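Side-chain contacts in aldehyde dehydrogenase 12 (Zea mays, PDB 6D97), which catalyses the NAD-dependent oxidation of L-glutamate gamma-semialdehyde to glutamate, the last step of proline catabolism in plants: residues A[298-303]-A[314-319]; A[334-339]-A[344-349]. All coordinates share one frame; numbering follows the deposited sequence.

Contact 1 (A[298-303]-A[314-319])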
# COMPACT_ATOMS: atom_id res chain seq x y z
N ASP A 298 -30.36 -0.60 10.23
CA ASP A 298 -29.62 -1.69 9.58
C ASP A 298 -30.56 -2.82 9.16
O ASP A 298 -31.47 -3.20 9.91
CB ASP A 298 -28.55 -2.19 10.53
CG ASP A 298 -27.87 -1.04 11.26
OD1 ASP A 298 -27.42 -0.11 10.61
OD2 ASP A 298 -27.75 -1.10 12.49
N TRP A 299 -30.36 -3.31 7.95
CA TRP A 299 -31.23 -4.28 7.33
C TRP A 299 -30.51 -5.61 7.17
O TRP A 299 -29.28 -5.67 7.06
CB TRP A 299 -31.76 -3.80 5.96
CG TRP A 299 -30.73 -3.22 5.03
CD1 TRP A 299 -30.46 -1.89 4.84
CD2 TRP A 299 -29.87 -3.94 4.14
NE1 TRP A 299 -29.46 -1.75 3.90
CE2 TRP A 299 -29.09 -2.99 3.45
CE3 TRP A 299 -29.68 -5.29 3.86
CZ2 TRP A 299 -28.13 -3.35 2.51
CZ3 TRP A 299 -28.73 -5.65 2.93
CH2 TRP A 299 -27.97 -4.69 2.27
N LYS A 300 -31.30 -6.69 7.16
CA LYS A 300 -30.85 -8.02 6.79
C LYS A 300 -31.75 -8.52 5.69
O LYS A 300 -32.98 -8.50 5.83
CB LYS A 300 -30.86 -8.98 7.98
CG LYS A 300 -30.51 -10.41 7.61
CD LYS A 300 -30.43 -11.29 8.85
CE LYS A 300 -29.15 -11.04 9.63
NZ LYS A 300 -29.24 -11.52 11.04
N ILE A 301 -31.15 -8.94 4.58
CA ILE A 301 -31.86 -9.54 3.47
C ILE A 301 -31.55 -11.03 3.47
O ILE A 301 -30.38 -11.43 3.52
CB ILE A 301 -31.45 -8.91 2.12
CG1 ILE A 301 -31.83 -7.43 2.07
CG2 ILE A 301 -32.10 -9.65 0.98
CD1 ILE A 301 -31.28 -6.72 0.85
N LEU A 302 -32.60 -11.85 3.45
CA LEU A 302 -32.45 -13.29 3.26
C LEU A 302 -32.61 -13.61 1.78
O LEU A 302 -33.60 -13.21 1.15
CB LEU A 302 -33.49 -14.06 4.08
CG LEU A 302 -33.64 -13.79 5.58
CD1 LEU A 302 -34.69 -14.74 6.16
CD2 LEU A 302 -32.32 -13.94 6.32
N GLY A 303 -31.63 -14.31 1.23
CA GLY A 303 -31.68 -14.71 -0.16
C GLY A 303 -32.61 -15.88 -0.38
O GLY A 303 -33.28 -16.38 0.54
N TRP A 314 -30.55 -18.03 15.05
CA TRP A 314 -29.75 -17.59 16.20
C TRP A 314 -29.12 -16.24 15.94
O TRP A 314 -29.13 -15.36 16.81
CB TRP A 314 -28.69 -18.64 16.51
CG TRP A 314 -27.63 -18.20 17.48
CD1 TRP A 314 -27.78 -18.00 18.82
CD2 TRP A 314 -26.26 -17.93 17.17
NE1 TRP A 314 -26.58 -17.61 19.37
CE2 TRP A 314 -25.63 -17.56 18.38
CE3 TRP A 314 -25.50 -17.96 16.00
CZ2 TRP A 314 -24.28 -17.23 18.44
CZ3 TRP A 314 -24.16 -17.63 16.06
CH2 TRP A 314 -23.56 -17.27 17.28
N VAL A 315 -28.57 -16.04 14.74
CA VAL A 315 -27.94 -14.77 14.41
C VAL A 315 -28.98 -13.66 14.37
O VAL A 315 -28.72 -12.52 14.79
CB VAL A 315 -27.17 -14.88 13.09
CG1 VAL A 315 -26.61 -13.54 12.69
CG2 VAL A 315 -26.07 -15.91 13.22
N CYS A 316 -30.17 -13.97 13.86
CA CYS A 316 -31.25 -12.98 13.86
C CYS A 316 -31.61 -12.55 15.27
O CYS A 316 -31.82 -11.36 15.53
CB CYS A 316 -32.48 -13.56 13.14
SG CYS A 316 -32.44 -13.44 11.33
N ASP A 317 -31.68 -13.50 16.21
CA ASP A 317 -32.01 -13.15 17.58
C ASP A 317 -30.90 -12.34 18.24
O ASP A 317 -31.18 -11.37 18.95
CB ASP A 317 -32.30 -14.42 18.39
CG ASP A 317 -32.52 -14.13 19.87
OD1 ASP A 317 -33.61 -13.64 20.21
OD2 ASP A 317 -31.60 -14.38 20.67
N GLN A 318 -29.64 -12.72 18.01
CA GLN A 318 -28.54 -11.98 18.60
C GLN A 318 -28.41 -10.60 17.96
O GLN A 318 -28.15 -9.61 18.65
CB GLN A 318 -27.24 -12.76 18.46
CG GLN A 318 -27.19 -14.02 19.31
CD GLN A 318 -27.08 -13.73 20.80
OE1 GLN A 318 -27.70 -14.41 21.62
NE2 GLN A 318 -26.30 -12.72 21.15
N ASP A 319 -28.59 -10.52 16.64
CA ASP A 319 -28.47 -9.24 15.96
C ASP A 319 -29.53 -8.26 16.44
O ASP A 319 -29.24 -7.09 16.70
CB ASP A 319 -28.57 -9.42 14.44
CG ASP A 319 -27.27 -9.87 13.82
OD1 ASP A 319 -26.20 -9.66 14.44
OD2 ASP A 319 -27.32 -10.43 12.71
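A buried salt bridge, K300 to D319, joins strand 298-302 to helix 309-321 inside a beta-alpha-beta unit that strand 331-337 completes, in the mixed sheet of this aldehyde dehydrogenase fold. Helix segment 314-319 runs almost exactly antiparallel to the strand, at 171°, as expected when a helix carries the chain back across a sheet. The two axes come no closer than 11.3 Å, so a long side chain is needed to span the gap. Lysine suits the place: with CG anti to the backbone N (chi1 175°) its chain runs out from the sheet toward the helix, then bends at chi3 to bring the ammonium group beside the carboxylate. The lysine and aspartate side chains cross at about a right angle, and K300 NZ lies 2.8 Å from D319 OD2, taking the anti lone pair of that oxygen. Both charges have further partners: K300 NZ also bonds Q331 OE1, while T494 N donates to D319 OD2 and T495 OG1 bonds D319 OD1. This network probably offsets much of the cost of burying the ions. The short side chains of V315 and C316 lie against the end of the lysine, V315 CG1 at 3.7 Å from K300 NZ. A methionine in place of K300 would probably leave the D319 carboxylate without the charge of this lysine and Q331 OE1 without this donor. One turn before D319, C316 SG lies beside the far end of the lysine, 3.8 Å from K300 CD and about as near K300 NZ.

Contact 2 (A[334-339]-A[344-349])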
# COMPACT_ATOMS: atom_id res chain seq x y z
N LEU A 334 -35.93 -6.90 8.67
CA LEU A 334 -35.60 -8.19 8.07
C LEU A 334 -36.44 -8.37 6.81
O LEU A 334 -37.67 -8.46 6.90
CB LEU A 334 -35.85 -9.33 9.06
CG LEU A 334 -35.50 -10.76 8.65
CD1 LEU A 334 -34.00 -10.89 8.44
CD2 LEU A 334 -35.96 -11.76 9.69
N PHE A 335 -35.78 -8.42 5.65
CA PHE A 335 -36.43 -8.71 4.38
C PHE A 335 -36.33 -10.21 4.13
O PHE A 335 -35.27 -10.72 3.75
CB PHE A 335 -35.79 -7.93 3.23
CG PHE A 335 -35.84 -6.43 3.40
CD1 PHE A 335 -36.92 -5.70 2.94
CD2 PHE A 335 -34.78 -5.75 3.99
CE1 PHE A 335 -36.97 -4.33 3.09
CE2 PHE A 335 -34.82 -4.38 4.13
CZ PHE A 335 -35.91 -3.66 3.68
N MET A 336 -37.43 -10.93 4.35
CA MET A 336 -37.46 -12.38 4.20
C MET A 336 -37.88 -12.75 2.78
O MET A 336 -38.98 -12.41 2.34
CB MET A 336 -38.43 -13.02 5.19
CG MET A 336 -38.05 -12.91 6.65
SD MET A 336 -39.24 -13.81 7.65
CE MET A 336 -39.21 -15.39 6.81
N HIS A 337 -37.01 -13.47 2.07
CA HIS A 337 -37.42 -14.07 0.80
C HIS A 337 -38.52 -15.09 1.06
O HIS A 337 -38.50 -15.81 2.06
CB HIS A 337 -36.23 -14.74 0.10
CG HIS A 337 -36.50 -15.09 -1.33
ND1 HIS A 337 -37.39 -16.07 -1.71
CD2 HIS A 337 -35.98 -14.59 -2.48
CE1 HIS A 337 -37.42 -16.16 -3.02
NE2 HIS A 337 -36.57 -15.27 -3.52
N LYS A 338 -39.49 -15.15 0.14
CA LYS A 338 -40.67 -15.99 0.34
C LYS A 338 -40.29 -17.45 0.60
O LYS A 338 -41.01 -18.16 1.31
CB LYS A 338 -41.59 -15.89 -0.88
CG LYS A 338 -43.00 -16.42 -0.65
CD LYS A 338 -43.86 -16.25 -1.90
CE LYS A 338 -45.28 -16.74 -1.67
NZ LYS A 338 -45.33 -18.18 -1.33
N ASN A 339 -39.16 -17.90 0.06
CA ASN A 339 -38.72 -19.28 0.27
C ASN A 339 -38.50 -19.58 1.75
O ASN A 339 -38.62 -20.73 2.17
CB ASN A 339 -37.44 -19.56 -0.51
CG ASN A 339 -37.64 -19.43 -2.01
OD1 ASN A 339 -38.76 -19.31 -2.49
ND2 ASN A 339 -36.54 -19.45 -2.75
N GLY A 344 -39.57 -22.45 9.05
CA GLY A 344 -39.58 -22.45 10.50
C GLY A 344 -38.73 -21.38 11.13
O GLY A 344 -38.55 -21.40 12.36
N LEU A 345 -38.20 -20.45 10.34
CA LEU A 345 -37.30 -19.43 10.87
C LEU A 345 -38.00 -18.53 11.88
O LEU A 345 -37.51 -18.33 12.99
CB LEU A 345 -36.73 -18.59 9.72
CG LEU A 345 -35.98 -17.34 10.19
CD1 LEU A 345 -34.56 -17.70 10.60
CD2 LEU A 345 -35.99 -16.27 9.12
N LEU A 346 -39.15 -17.96 11.49
CA LEU A 346 -39.87 -17.06 12.38
C LEU A 346 -40.28 -17.76 13.67
O LEU A 346 -40.24 -17.16 14.75
CB LEU A 346 -41.09 -16.48 11.68
CG LEU A 346 -40.86 -15.34 10.69
CD1 LEU A 346 -42.17 -14.91 10.04
CD2 LEU A 346 -40.18 -14.16 11.39
N GLU A 347 -40.67 -19.03 13.57
CA GLU A 347 -41.01 -19.81 14.77
C GLU A 347 -39.81 -19.94 15.69
O GLU A 347 -39.94 -19.79 16.91
CB GLU A 347 -41.54 -21.18 14.37
CG GLU A 347 -42.93 -21.17 13.74
CD GLU A 347 -42.94 -20.60 12.33
OE1 GLU A 347 -41.84 -20.50 11.72
OE2 GLU A 347 -44.03 -20.27 11.82
N LYS A 348 -38.62 -20.20 15.13
CA LYS A 348 -37.42 -20.28 15.95
C LYS A 348 -37.04 -18.91 16.51
O LYS A 348 -36.57 -18.81 17.65
CB LYS A 348 -36.26 -20.86 15.14
CG LYS A 348 -36.49 -22.28 14.66
CD LYS A 348 -35.49 -22.66 13.57
CE LYS A 348 -35.76 -24.05 13.03
NZ LYS A 348 -35.52 -25.12 14.04
N MET A 349 -37.25 -17.84 15.73
CA MET A 349 -36.98 -16.50 16.23
C MET A 349 -37.88 -16.15 17.41
O MET A 349 -37.44 -15.50 18.36
CB MET A 349 -37.15 -15.47 15.11
CG MET A 349 -35.94 -15.34 14.19
SD MET A 349 -36.28 -14.43 12.67
CE MET A 349 -36.73 -12.82 13.33
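M336 reaches from strand 331-337 toward the first turn of helix 345-354 and meets L345 and L346 there, while L334, two residues earlier on the same strand, meets M349. The alternation of the strand puts both L334 and M336 on the helix side. M336 crosses the two leucines obliquely and divides its end between them. Its sulfur, SD, sits against the fork of L346, 3.8 Å from L346 CG and about equally near both methyls of that leucine. Its methyl turns to L345, with M336 CE 4.1 Å from L345 CD2. The bend at chi3 (52°) is what separates the two, giving each leucine a different atom of the thioether. L334 and M349 instead approach tip to tip, L334 CD2 lying 3.9 Å from M349 CE. Unbranched, flexible methionines suit a gap of 12.5 Å between the axes, and the forked leucines give them broad apolar surfaces to lie on. No hydrogen bond crosses the contact. G344, at the N-cap, has a positive phi of 84° at which a CB would collide with the carbonyl O of the residue before it. Strand 437-443 adds V440 against M336, and helix 309-321 adds C316 against M349. Apolar packing of this kind between a strand and the helix that follows it is a common feature of alpha/beta folds, here in the seven-stranded sheet of the aldehyde dehydrogenase.

From the N terminus, the chain runs along strand 298-302, turns into helix 309-321, and contact 1 closes that loop over ten intervening residues. The chain then enters strand 331-337, parallel to and beside strand 298-302, and contact 2 closes a second, shorter loop onto helix 345-354. The two loops are in series, neither nesting nor crossing, and the centres of the two contacts lie about 10 Å apart. Between them the strands are probably joined by backbone hydrogen bonds, F335 N to K300 O and L302 N to F335 O. Both helices pack on this shared sheet, and L345 touching L302 ties the second helix back to the first strand.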